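Local atomic coordinates of fructokinase (Vibrio cholerae serotype O1, PDB entry 5EYN), a protein that catalyses the ATP-dependent phosphorylation of fructose, as a sugar kinase of the PfkB (ribokinase-like) family. Residues Cys142-Arg152 against Asn174-Glu185; Ala267-Leu276 against Ile288-Gly299. One frame throughout, in Å; residues are numbered along the deposited sequence.

Overall arrangement
The two contacts follow one another along the chain, contact 1 closing before contact 2 opens, and lie on opposite sides of the centre of the chain, their own centres about 26 Å apart and their nearest atoms about 7 Å. Contact 1 joins the loops that leave the C-terminal ends of the neighbouring parallel strands 138-142 and 168-172 of the nine-stranded sheet. Contact 2 pairs helix 264-278 with helix 285-302, beside strands 230-234 and 240-244 of the same sheet. Fructose, calcium and beryllium trifluoride are bound at 142-152/174-185, ADP at 267-276/288-299, so that the contacts flank the substrate and nucleotide ends of one active site.

Contact 1. Residues Cys142-Arg152 against Asn174-Glu185; sequences CSIALANQPSR and NLREEVWSEPQE. With CA (calcium ion), chain C; FRU (beta-D-fructofuranose), chain B; BEF (beryllium trifluoride ion), chain D.
W180 lies against the 143-147 turn, with A147 CA seated over the centre of its six-membered ring, 3.5 Å from the centroid, in a CH-pi contact. Its CH2 and CZ3 meet L146 O, while NE1 donates to water 1, which also accepts from R176 N and donates to S143 OG; that hydroxyl is bonded to P173 O as well. N148 fastens the next turn: ND2 reaches V179 O at 2.9 Å, and OD1 takes both S181 N, on an in-plane lone pair, and S181 OG. OD1 thus accepts two bonds and ND2 gives two, the second to Q123 OE1, which fixes the rotation of the amide. Beyond it, R152 presents NH1 and NH2 end-on to the single oxygen E185 OE2, the guanidinium and carboxylate planes standing 77° apart. Its NE and NH2 also donate to L146 O and A147 O, fixing the group beside W180.

At the other end R176 can be followed outward. CB and CG pack on I144, CG lying 3.8 Å from I144 CD1. A bend at chi2 (-72°) turns the chain toward the sugar, where CD skirts fructose O2. NE donates to FRU O2 at 3.0 Å, nearly straight at 172°; NH2 bonds FRU O5 and BEF F3, and NH1 turns back to L175 O. N174 OD1 binds calcium at 2.3 Å, while ND2 donates to D266 OD1 and, in its amide plane, to C142 SG at 3.5 Å. The calcium with its bound waters, the beryllium trifluoride, R176 and the sugar meet where loops leave parallel strands, the catalytic cleft of a ribokinase-like fold, with beryllium trifluoride probably mimicking the transferred phosphate.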
loop_
_atom_site.group_PDB
_atom_site.type_symbol
_atom_site.label_atom_id
_atom_site.label_comp_id
_atom_site.label_asym_id
_atom_site.label_seq_id
_atom_site.Cartn_x
_atom_site.Cartn_y
_atom_site.Cartn_z
ATOM N N CYS A 142 16.585 -13.382 3.130
ATOM C CA CYS A 142 15.373 -14.073 2.679
ATOM C C CYS A 142 15.180 -13.857 1.189
ATOM O O CYS A 142 15.809 -12.983 0.591
ATOM C CB CYS A 142 14.134 -13.590 3.433
ATOM S SG CYS A 142 14.192 -13.859 5.223
ATOM N N SER A 143 14.307 -14.639 0.582
ATOM C CA SER A 143 14.225 -14.616 -0.867
ATOM C C SER A 143 13.645 -13.356 -1.469
ATOM O O SER A 143 13.889 -13.109 -2.645
ATOM C CB SER A 143 13.489 -15.827 -1.413
ATOM O OG SER A 143 12.123 -15.739 -1.122
ATOM N N ILE A 144 12.880 -12.556 -0.746
ATOM C CA ILE A 144 12.366 -11.343 -1.339
ATOM C C ILE A 144 13.534 -10.470 -1.807
ATOM O O ILE A 144 13.426 -9.763 -2.811
ATOM C CB ILE A 144 11.407 -10.606 -0.389
ATOM C CG1 ILE A 144 10.020 -11.218 -0.520
ATOM C CG2 ILE A 144 11.353 -9.101 -0.693
ATOM C CD1 ILE A 144 8.981 -10.579 0.374
ATOM N N ALA A 145 14.661 -10.527 -1.113
ATOM C CA ALA A 145 15.815 -9.733 -1.509
ATOM C C ALA A 145 16.358 -10.160 -2.867
ATOM O O ALA A 145 17.055 -9.391 -3.516
ATOM C CB ALA A 145 16.903 -9.840 -0.452
ATOM N N LEU A 146 16.025 -11.376 -3.274
ATOM C CA LEU A 146 16.455 -11.937 -4.542
ATOM C C LEU A 146 15.392 -11.815 -5.614
ATOM O O LEU A 146 15.588 -12.287 -6.716
ATOM C CB LEU A 146 16.756 -13.417 -4.355
ATOM C CG LEU A 146 17.671 -13.749 -3.176
ATOM C CD1 LEU A 146 17.885 -15.249 -3.083
ATOM C CD2 LEU A 146 19.007 -13.012 -3.288
ATOM N N ALA A 147 14.247 -11.208 -5.315
ATOM C CA ALA A 147 13.132 -11.290 -6.249
ATOM C C ALA A 147 13.346 -10.518 -7.541
ATOM O O ALA A 147 12.967 -11.008 -8.600
ATOM C CB ALA A 147 11.816 -10.866 -5.576
ATOM N N ASN A 148 13.881 -9.302 -7.444
ATOM C CA ASN A 148 14.061 -8.459 -8.620
ATOM C C ASN A 148 15.383 -7.746 -8.543
ATOM O O ASN A 148 15.978 -7.637 -7.481
ATOM C CB ASN A 148 12.944 -7.430 -8.726
ATOM C CG ASN A 148 11.583 -8.064 -8.749
ATOM O OD1 ASN A 148 11.126 -8.576 -9.776
ATOM N ND2 ASN A 148 10.920 -8.032 -7.618
ATOM N N GLN A 149 15.852 -7.272 -9.690
ATOM C CA GLN A 149 17.029 -6.432 -9.728
ATOM C C GLN A 149 16.675 -4.998 -9.403
ATOM O O GLN A 149 15.570 -4.562 -9.698
ATOM C CB GLN A 149 17.641 -6.468 -11.127
ATOM C CG GLN A 149 18.050 -7.843 -11.591
ATOM C CD GLN A 149 19.219 -8.410 -10.801
ATOM O OE1 GLN A 149 19.758 -7.770 -9.890
ATOM N NE2 GLN A 149 19.579 -9.637 -11.108
ATOM N N PRO A 150 17.628 -4.225 -8.855
ATOM C CA PRO A 150 19.014 -4.605 -8.575
ATOM C C PRO A 150 19.226 -5.348 -7.260
ATOM O O PRO A 150 20.338 -5.789 -6.971
ATOM C CB PRO A 150 19.733 -3.254 -8.524
ATOM C CG PRO A 150 18.681 -2.310 -8.001
ATOM C CD PRO A 150 17.408 -2.780 -8.662
ATOM N N SER A 151 18.198 -5.467 -6.427
ATOM C CA SER A 151 18.418 -6.090 -5.127
ATOM C C SER A 151 18.976 -7.494 -5.247
ATOM O O SER A 151 19.827 -7.891 -4.461
ATOM C CB SER A 151 17.135 -6.095 -4.307
ATOM O OG SER A 151 17.348 -6.751 -3.067
ATOM N N ARG A 152 18.530 -8.251 -6.234
ATOM C CA ARG A 152 18.974 -9.631 -6.371
ATOM C C ARG A 152 20.496 -9.695 -6.526
ATOM O O ARG A 152 21.178 -10.332 -5.743
ATOM C CB ARG A 152 18.267 -10.305 -7.556
ATOM C CG ARG A 152 18.751 -11.738 -7.810
ATOM C CD ARG A 152 18.222 -12.335 -9.097
ATOM N NE ARG A 152 16.765 -12.314 -9.206
ATOM C CZ ARG A 152 16.093 -12.721 -10.269
ATOM N NH1 ARG A 152 16.756 -13.158 -11.338
ATOM N NH2 ARG A 152 14.783 -12.692 -10.317
ATOM N N ASN A 174 11.717 -18.203 2.744
ATOM C CA ASN A 174 10.611 -17.336 3.112
ATOM C C ASN A 174 9.878 -16.881 1.850
ATOM O O ASN A 174 9.749 -15.692 1.548
ATOM C CB ASN A 174 11.121 -16.128 3.902
ATOM C CG ASN A 174 10.400 -15.933 5.187
ATOM O OD1 ASN A 174 9.303 -16.465 5.394
ATOM N ND2 ASN A 174 11.036 -15.212 6.092
ATOM N N LEU A 175 9.395 -17.859 1.111
ATOM C CA LEU A 175 8.913 -17.606 -0.227
ATOM C C LEU A 175 7.667 -16.766 -0.279
ATOM O O LEU A 175 6.702 -17.027 0.434
ATOM C CB LEU A 175 8.648 -18.917 -0.950
ATOM C CG LEU A 175 9.843 -19.854 -1.060
ATOM C CD1 LEU A 175 9.420 -21.135 -1.785
ATOM C CD2 LEU A 175 11.031 -19.179 -1.749
ATOM N N ARG A 176 7.696 -15.758 -1.142
ATOM C CA ARG A 176 6.561 -14.900 -1.426
ATOM C C ARG A 176 6.551 -14.675 -2.939
ATOM O O ARG A 176 7.090 -13.684 -3.448
ATOM C CB ARG A 176 6.686 -13.571 -0.674
ATOM C CG ARG A 176 6.928 -13.698 0.837
ATOM C CD ARG A 176 5.708 -14.168 1.613
ATOM N NE ARG A 176 6.014 -14.068 3.029
ATOM C CZ ARG A 176 6.577 -15.022 3.754
ATOM N NH1 ARG A 176 6.835 -16.214 3.257
ATOM N NH2 ARG A 176 6.859 -14.785 5.024
ATOM N N GLU A 177 5.958 -15.616 -3.660
ATOM C CA GLU A 177 6.109 -15.665 -5.116
ATOM C C GLU A 177 5.635 -14.399 -5.795
ATOM O O GLU A 177 6.222 -13.989 -6.791
ATOM C CB GLU A 177 5.340 -16.858 -5.697
ATOM C CG GLU A 177 5.542 -17.081 -7.187
ATOM C CD GLU A 177 4.762 -18.281 -7.674
ATOM O OE1 GLU A 177 3.514 -18.238 -7.636
ATOM O OE2 GLU A 177 5.399 -19.278 -8.065
ATOM N N GLU A 178 4.572 -13.775 -5.287
ATOM C CA GLU A 178 3.984 -12.663 -6.030
ATOM C C GLU A 178 4.905 -11.451 -6.127
ATOM O O GLU A 178 4.697 -10.576 -6.962
ATOM C CB GLU A 178 2.641 -12.233 -5.451
ATOM C CG GLU A 178 2.765 -11.346 -4.209
ATOM C CD GLU A 178 1.539 -10.448 -4.034
ATOM O OE1 GLU A 178 1.235 -9.572 -4.900
ATOM O OE2 GLU A 178 0.856 -10.633 -3.041
ATOM N N VAL A 179 5.925 -11.400 -5.284
ATOM C CA VAL A 179 6.866 -10.286 -5.311
ATOM C C VAL A 179 7.791 -10.344 -6.547
ATOM O O VAL A 179 8.367 -9.331 -6.951
ATOM C CB VAL A 179 7.684 -10.293 -3.986
ATOM C CG1 VAL A 179 8.770 -9.232 -3.958
ATOM C CG2 VAL A 179 6.747 -10.116 -2.818
ATOM N N TRP A 180 7.944 -11.526 -7.133
ATOM C CA TRP A 180 8.826 -11.743 -8.278
ATOM C C TRP A 180 8.152 -11.274 -9.552
ATOM O O TRP A 180 7.077 -11.741 -9.899
ATOM C CB TRP A 180 9.157 -13.239 -8.398
ATOM C CG TRP A 180 9.928 -13.742 -7.238
ATOM C CD1 TRP A 180 9.500 -13.835 -5.944
ATOM C CD2 TRP A 180 11.285 -14.171 -7.236
ATOM N NE1 TRP A 180 10.512 -14.302 -5.147
ATOM C CE2 TRP A 180 11.621 -14.510 -5.909
ATOM C CE3 TRP A 180 12.257 -14.300 -8.227
ATOM C CZ2 TRP A 180 12.876 -14.978 -5.553
ATOM C CZ3 TRP A 180 13.512 -14.775 -7.868
ATOM C CH2 TRP A 180 13.810 -15.096 -6.544
ATOM N N SER A 181 8.782 -10.353 -10.272
ATOM C CA SER A 181 8.240 -9.962 -11.562
ATOM C C SER A 181 8.361 -11.108 -12.571
ATOM O O SER A 181 7.550 -11.190 -13.495
ATOM C CB SER A 181 8.878 -8.661 -12.051
ATOM O OG SER A 181 10.221 -8.813 -12.436
ATOM N N GLU A 182 9.338 -11.996 -12.357
ATOM C CA GLU A 182 9.564 -13.177 -13.180
ATOM C C GLU A 182 9.501 -14.396 -12.269
ATOM O O GLU A 182 10.535 -14.902 -11.844
ATOM C CB GLU A 182 10.943 -13.108 -13.832
ATOM C CG GLU A 182 11.230 -11.821 -14.606
ATOM C CD GLU A 182 10.465 -11.712 -15.908
ATOM O OE1 GLU A 182 9.943 -12.734 -16.409
ATOM O OE2 GLU A 182 10.390 -10.586 -16.446
ATOM N N PRO A 183 8.287 -14.860 -11.936
ATOM C CA PRO A 183 8.192 -15.968 -10.977
ATOM C C PRO A 183 8.881 -17.254 -11.448
ATOM O O PRO A 183 9.267 -18.082 -10.612
ATOM C CB PRO A 183 6.677 -16.151 -10.792
ATOM C CG PRO A 183 6.057 -15.469 -11.938
ATOM C CD PRO A 183 6.967 -14.367 -12.352
ATOM N N GLN A 184 9.066 -17.408 -12.754
ATOM C CA GLN A 184 9.754 -18.579 -13.276
ATOM C C GLN A 184 11.240 -18.607 -12.879
ATOM O O GLN A 184 11.898 -19.631 -13.020
ATOM C CB GLN A 184 9.589 -18.661 -14.800
ATOM C CG GLN A 184 10.428 -17.686 -15.599
ATOM C CD GLN A 184 9.876 -16.263 -15.667
ATOM O OE1 GLN A 184 8.803 -15.925 -15.107
ATOM N NE2 GLN A 184 10.617 -15.410 -16.372
ATOM N N GLU A 185 11.755 -17.481 -12.383
ATOM C CA GLU A 185 13.140 -17.385 -11.927
ATOM C C GLU A 185 13.299 -17.740 -10.453
ATOM O O GLU A 185 14.414 -17.907 -9.973
ATOM C CB GLU A 185 13.673 -15.977 -12.203
ATOM C CG GLU A 185 13.725 -15.673 -13.701
ATOM C CD GLU A 185 14.154 -14.267 -14.061
ATOM O OE1 GLU A 185 14.119 -13.953 -15.282
ATOM O OE2 GLU A 185 14.540 -13.483 -13.171
HETATM CA CA CA C . 8.630 -18.115 6.876
HETATM C C1 FRU B . 7.601 -10.393 3.934
HETATM C C2 FRU B . 6.618 -10.853 5.002
HETATM C C3 FRU B . 6.079 -9.796 5.943
HETATM C C4 FRU B . 5.986 -10.474 7.270
HETATM C C5 FRU B . 7.063 -11.495 7.164
HETATM C C6 FRU B . 6.786 -12.771 7.921
HETATM O O1 FRU B . 8.801 -9.966 4.500
HETATM O O2 FRU B . 5.552 -11.447 4.326
HETATM O O3 FRU B . 4.878 -9.318 5.416
HETATM O O4 FRU B . 6.232 -9.637 8.349
HETATM O O5 FRU B . 7.276 -11.793 5.794
HETATM O O6 FRU B . 7.829 -13.701 7.764
HETATM BE BE BEF D . 6.808 -16.719 8.942
HETATM F F1 BEF D . 5.343 -16.297 9.173
HETATM F F2 BEF D . 7.841 -15.782 9.638
HETATM F F3 BEF D . 7.200 -16.572 7.487
HETATM O O HOH W 1 10.102 -14.470 -2.254
HETATM O O HOH W 2 11.411 -13.403 1.569
HETATM O O HOH W 3 11.833 -11.458 -11.035
HETATM O O HOH W 4 7.447 -18.739 4.847
HETATM O O HOH W 5 7.584 -19.681 8.406
HETATM O O HOH W 6 10.368 -19.752 6.073
HETATM O O HOH W 7 10.398 -17.504 8.329
#

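Contact 2. Residues Ala267-Leu276 against Ile288-Gly299; sequences AFVGGLLYRL and ILDAVKWANGCG. With ADP (adenosine-5'-diphosphate), chain E.
Helices 267-276 and 288-299 run roughly antiparallel, with 150° between their N-to-C directions and their axes approaching to 7.0 Å. The closest backbone pairing is F268 with A295, whose CA atoms are 4.1 Å apart, and F268 CA makes a CA-H...O contact with A295 O. G271 has only backbone to offer here and faces A295 CA and C298 SG, so small residues line the crossing. A295 CB sits over the middle of the F268 ring, 3.4 Å from its centroid, as a CH-pi contact. With CG trans to its own backbone N (chi1 -179°), F268 carries its ring alongside N296, whose OD1 lies in the ring plane at the edge, 3.3 Å from CE1. That same OD1 accepts ADP O2' at 2.8 Å, while N296 ND2 is held by V251 O. G299 CA adjoins the ribose at O4'. The pair is therefore part of the nucleotide site of the PfkB fold, packed through F268, V292 and I288 against strands 230-234 and 240-244.

Further along, L272 CD1 touches both A291 CB and V292 CG2, and L276 CD2, one turn on from L272, also meets A291 CB. R275 folds over W294 through bends at chi2 and chi3: CD lies over the centre of the six-membered ring, and the guanidinium continues flat along it, the planes 4° apart, in an off-centre cation-pi stack. From its edge NE and NH2 both grip D290 OD2 side-on, NH2 at 2.8 Å, so stacking and salt bridge together fix the group's rotation. Y274 CE2 touches W294 CZ3, the rings slid apart with little overlap, while Y319 of helix 315-322 meets W294 edge-to-face.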
loop_
_atom_site.group_PDB
_atom_site.type_symbol
_atom_site.label_atom_id
_atom_site.label_comp_id
_atom_site.label_asym_id
_atom_site.label_seq_id
_atom_site.Cartn_x
_atom_site.Cartn_y
_atom_site.Cartn_z
ATOM N N ALA A 267 10.866 -15.357 14.103
ATOM C CA ALA A 267 11.195 -15.421 15.526
ATOM C C ALA A 267 12.102 -16.626 15.779
ATOM O O ALA A 267 13.079 -16.567 16.520
ATOM C CB ALA A 267 9.915 -15.556 16.342
ATOM N N PHE A 268 11.742 -17.736 15.155
ATOM C CA PHE A 268 12.541 -18.955 15.182
ATOM C C PHE A 268 13.973 -18.675 14.718
ATOM O O PHE A 268 14.934 -18.985 15.414
ATOM C CB PHE A 268 11.866 -20.007 14.299
ATOM C CG PHE A 268 12.588 -21.330 14.249
ATOM C CD1 PHE A 268 12.176 -22.403 15.035
ATOM C CD2 PHE A 268 13.680 -21.506 13.422
ATOM C CE1 PHE A 268 12.840 -23.621 14.974
ATOM C CE2 PHE A 268 14.361 -22.714 13.382
ATOM C CZ PHE A 268 13.937 -23.773 14.147
ATOM N N VAL A 269 14.111 -18.051 13.556
ATOM C CA VAL A 269 15.433 -17.747 13.041
ATOM C C VAL A 269 16.172 -16.818 13.986
ATOM O O VAL A 269 17.376 -16.968 14.215
ATOM C CB VAL A 269 15.338 -17.124 11.634
ATOM C CG1 VAL A 269 16.680 -16.567 11.178
ATOM C CG2 VAL A 269 14.821 -18.154 10.679
ATOM N N GLY A 270 15.467 -15.839 14.538
ATOM C CA GLY A 270 16.089 -14.934 15.489
ATOM C C GLY A 270 16.681 -15.628 16.698
ATOM O O GLY A 270 17.808 -15.339 17.101
ATOM N N GLY A 271 15.938 -16.563 17.280
ATOM C CA GLY A 271 16.480 -17.313 18.400
ATOM C C GLY A 271 17.670 -18.167 18.001
ATOM O O GLY A 271 18.683 -18.225 18.712
ATOM N N LEU A 272 17.545 -18.836 16.860
ATOM C CA LEU A 272 18.613 -19.660 16.324
ATOM C C LEU A 272 19.877 -18.844 16.143
ATOM O O LEU A 272 20.948 -19.194 16.658
ATOM C CB LEU A 272 18.185 -20.231 14.982
ATOM C CG LEU A 272 19.212 -21.101 14.262
ATOM C CD1 LEU A 272 19.475 -22.375 15.027
ATOM C CD2 LEU A 272 18.729 -21.423 12.864
ATOM N N LEU A 273 19.771 -17.751 15.396
ATOM C CA LEU A 273 20.956 -16.963 15.059
ATOM C C LEU A 273 21.502 -16.218 16.258
ATOM O O LEU A 273 22.702 -16.057 16.374
ATOM C CB LEU A 273 20.702 -15.971 13.913
ATOM C CG LEU A 273 20.306 -16.585 12.582
ATOM C CD1 LEU A 273 20.136 -15.496 11.529
ATOM C CD2 LEU A 273 21.347 -17.600 12.113
ATOM N N TYR A 274 20.637 -15.787 17.175
ATOM C CA TYR A 274 21.141 -15.192 18.401
ATOM C C TYR A 274 22.095 -16.189 19.071
ATOM O O TYR A 274 23.228 -15.847 19.413
ATOM C CB TYR A 274 20.022 -14.802 19.369
ATOM C CG TYR A 274 20.600 -14.469 20.727
ATOM C CD1 TYR A 274 21.374 -13.327 20.904
ATOM C CD2 TYR A 274 20.458 -15.334 21.798
ATOM C CE1 TYR A 274 21.961 -13.034 22.126
ATOM C CE2 TYR A 274 21.035 -15.043 23.013
ATOM C CZ TYR A 274 21.788 -13.895 23.163
ATOM O OH TYR A 274 22.372 -13.589 24.370
ATOM N N ARG A 275 21.636 -17.422 19.277
ATOM C CA ARG A 275 22.468 -18.398 19.973
ATOM C C ARG A 275 23.723 -18.798 19.169
ATOM O O ARG A 275 24.800 -18.962 19.737
ATOM C CB ARG A 275 21.638 -19.615 20.388
ATOM C CG ARG A 275 20.630 -19.308 21.496
ATOM C CD ARG A 275 21.292 -18.922 22.805
ATOM N NE ARG A 275 21.715 -20.091 23.565
ATOM C CZ ARG A 275 22.401 -20.041 24.700
ATOM N NH1 ARG A 275 22.793 -18.878 25.204
ATOM N NH2 ARG A 275 22.712 -21.163 25.323
ATOM N N LEU A 276 23.613 -18.918 17.850
ATOM C CA LEU A 276 24.802 -19.219 17.062
ATOM C C LEU A 276 25.781 -18.053 17.132
ATOM O O LEU A 276 26.993 -18.262 17.203
ATOM C CB LEU A 276 24.456 -19.542 15.603
ATOM C CG LEU A 276 23.534 -20.746 15.368
ATOM C CD1 LEU A 276 23.414 -21.000 13.879
ATOM C CD2 LEU A 276 24.002 -22.002 16.099
ATOM N N ILE A 288 24.272 -26.164 18.412
ATOM C CA ILE A 288 23.201 -26.121 17.430
ATOM C C ILE A 288 21.884 -26.597 18.044
ATOM O O ILE A 288 20.840 -25.969 17.853
ATOM C CB ILE A 288 23.576 -26.958 16.209
ATOM C CG1 ILE A 288 24.660 -26.223 15.424
ATOM C CG2 ILE A 288 22.361 -27.253 15.341
ATOM C CD1 ILE A 288 25.266 -27.039 14.319
ATOM N N LEU A 289 21.909 -27.716 18.755
ATOM C CA LEU A 289 20.651 -28.250 19.269
ATOM C C LEU A 289 20.039 -27.322 20.314
ATOM O O LEU A 289 18.821 -27.155 20.369
ATOM C CB LEU A 289 20.860 -29.646 19.845
ATOM C CG LEU A 289 21.221 -30.722 18.820
ATOM C CD1 LEU A 289 21.585 -31.993 19.555
ATOM C CD2 LEU A 289 20.083 -30.983 17.849
ATOM N N ASP A 290 20.882 -26.723 21.148
ATOM C CA ASP A 290 20.418 -25.714 22.100
ATOM C C ASP A 290 19.861 -24.479 21.376
ATOM O O ASP A 290 18.845 -23.909 21.789
ATOM C CB ASP A 290 21.572 -25.311 23.028
ATOM C CG ASP A 290 21.220 -24.144 23.919
ATOM O OD1 ASP A 290 20.631 -24.382 24.985
ATOM O OD2 ASP A 290 21.523 -22.989 23.563
ATOM N N ALA A 291 20.513 -24.061 20.296
ATOM C CA ALA A 291 20.035 -22.903 19.538
ATOM C C ALA A 291 18.659 -23.168 18.950
ATOM O O ALA A 291 17.817 -22.271 18.922
ATOM C CB ALA A 291 21.014 -22.525 18.438
ATOM N N VAL A 292 18.419 -24.405 18.526
ATOM C CA VAL A 292 17.117 -24.795 17.985
ATOM C C VAL A 292 16.064 -24.870 19.096
ATOM O O VAL A 292 14.902 -24.545 18.872
ATOM C CB VAL A 292 17.202 -26.118 17.201
ATOM C CG1 VAL A 292 15.836 -26.602 16.743
ATOM C CG2 VAL A 292 18.090 -25.932 15.986
ATOM N N LYS A 293 16.462 -25.263 20.295
ATOM C CA LYS A 293 15.535 -25.229 21.413
ATOM C C LYS A 293 15.075 -23.793 21.670
ATOM O O LYS A 293 13.889 -23.536 21.872
ATOM C CB LYS A 293 16.213 -25.815 22.656
ATOM C CG LYS A 293 15.403 -25.746 23.933
ATOM C CD LYS A 293 16.148 -26.416 25.107
ATOM C CE LYS A 293 15.296 -26.444 26.377
ATOM N NZ LYS A 293 15.992 -27.143 27.488
ATOM N N TRP A 294 16.012 -22.855 21.666
ATOM C CA TRP A 294 15.663 -21.443 21.775
ATOM C C TRP A 294 14.764 -21.022 20.620
ATOM O O TRP A 294 13.774 -20.315 20.818
ATOM C CB TRP A 294 16.918 -20.571 21.775
ATOM C CG TRP A 294 17.617 -20.470 23.109
ATOM C CD1 TRP A 294 17.998 -21.502 23.930
ATOM C CD2 TRP A 294 18.012 -19.267 23.774
ATOM N NE1 TRP A 294 18.605 -21.007 25.061
ATOM C CE2 TRP A 294 18.624 -19.639 24.990
ATOM C CE3 TRP A 294 17.917 -17.911 23.456
ATOM C CZ2 TRP A 294 19.129 -18.702 25.883
ATOM C CZ3 TRP A 294 18.407 -16.982 24.345
ATOM C CH2 TRP A 294 19.012 -17.381 25.543
ATOM N N ALA A 295 15.133 -21.415 19.402
ATOM C CA ALA A 295 14.363 -21.073 18.215
ATOM C C ALA A 295 12.903 -21.509 18.340
ATOM O O ALA A 295 11.977 -20.749 18.044
ATOM C CB ALA A 295 15.001 -21.717 16.988
ATOM N N ASN A 296 12.695 -22.746 18.784
ATOM C CA ASN A 296 11.338 -23.247 18.949
ATOM C C ASN A 296 10.568 -22.432 19.988
ATOM O O ASN A 296 9.393 -22.146 19.794
ATOM C CB ASN A 296 11.351 -24.710 19.366
ATOM C CG ASN A 296 11.505 -25.670 18.210
ATOM O OD1 ASN A 296 11.081 -25.409 17.081
ATOM N ND2 ASN A 296 12.070 -26.828 18.510
ATOM N N GLY A 297 11.225 -22.056 21.076
ATOM C CA GLY A 297 10.561 -21.270 22.098
ATOM C C GLY A 297 10.180 -19.892 21.614
ATOM O O GLY A 297 9.102 -19.399 21.896
ATOM N N CYS A 298 11.065 -19.273 20.841
ATOM C CA CYS A 298 10.780 -17.987 20.245
ATOM C C CYS A 298 9.623 -18.081 19.258
ATOM O O CYS A 298 8.749 -17.225 19.246
ATOM C CB CYS A 298 12.021 -17.440 19.549
ATOM S SG CYS A 298 13.352 -16.940 20.661
ATOM N N GLY A 299 9.653 -19.090 18.389
ATOM C CA GLY A 299 8.581 -19.266 17.427
ATOM C C GLY A 299 7.228 -19.427 18.101
ATOM O O GLY A 299 6.230 -18.880 17.641
HETATM P PB ADP E . 5.780 -18.494 10.267
HETATM O O1B ADP E . 6.393 -17.176 10.661
HETATM O O2B ADP E . 6.029 -18.779 8.803
HETATM O O3B ADP E . 4.296 -18.428 10.527
HETATM P PA ADP E . 5.808 -21.082 11.299
HETATM O O1A ADP E . 4.354 -20.807 11.642
HETATM O O2A ADP E . 5.829 -21.729 9.933
HETATM O O3A ADP E . 6.436 -19.639 11.158
HETATM O "O5'" ADP E . 6.515 -22.086 12.329
HETATM C "C5'" ADP E . 7.844 -21.934 12.687
HETATM C "C4'" ADP E . 8.187 -22.318 14.107
HETATM O "O4'" ADP E . 7.336 -21.648 15.009
HETATM C "C3'" ADP E . 8.109 -23.768 14.430
HETATM O "O3'" ADP E . 9.281 -24.434 14.070
HETATM C "C2'" ADP E . 7.932 -23.732 15.894
HETATM O "O2'" ADP E . 9.100 -23.471 16.575
HETATM C "C1'" ADP E . 7.061 -22.550 16.045
HETATM N N9 ADP E . 5.656 -22.841 16.023
HETATM C C8 ADP E . 4.781 -22.626 15.023
HETATM N N7 ADP E . 3.565 -22.999 15.393
HETATM C C5 ADP E . 3.620 -23.463 16.642
HETATM C C6 ADP E . 2.702 -23.971 17.546
HETATM N N6 ADP E . 1.324 -24.111 17.201
HETATM N N1 ADP E . 3.119 -24.348 18.752
HETATM C C2 ADP E . 4.402 -24.241 19.143
HETATM N N3 ADP E . 5.332 -23.751 18.291
HETATM C C4 ADP E . 4.958 -23.365 17.063
#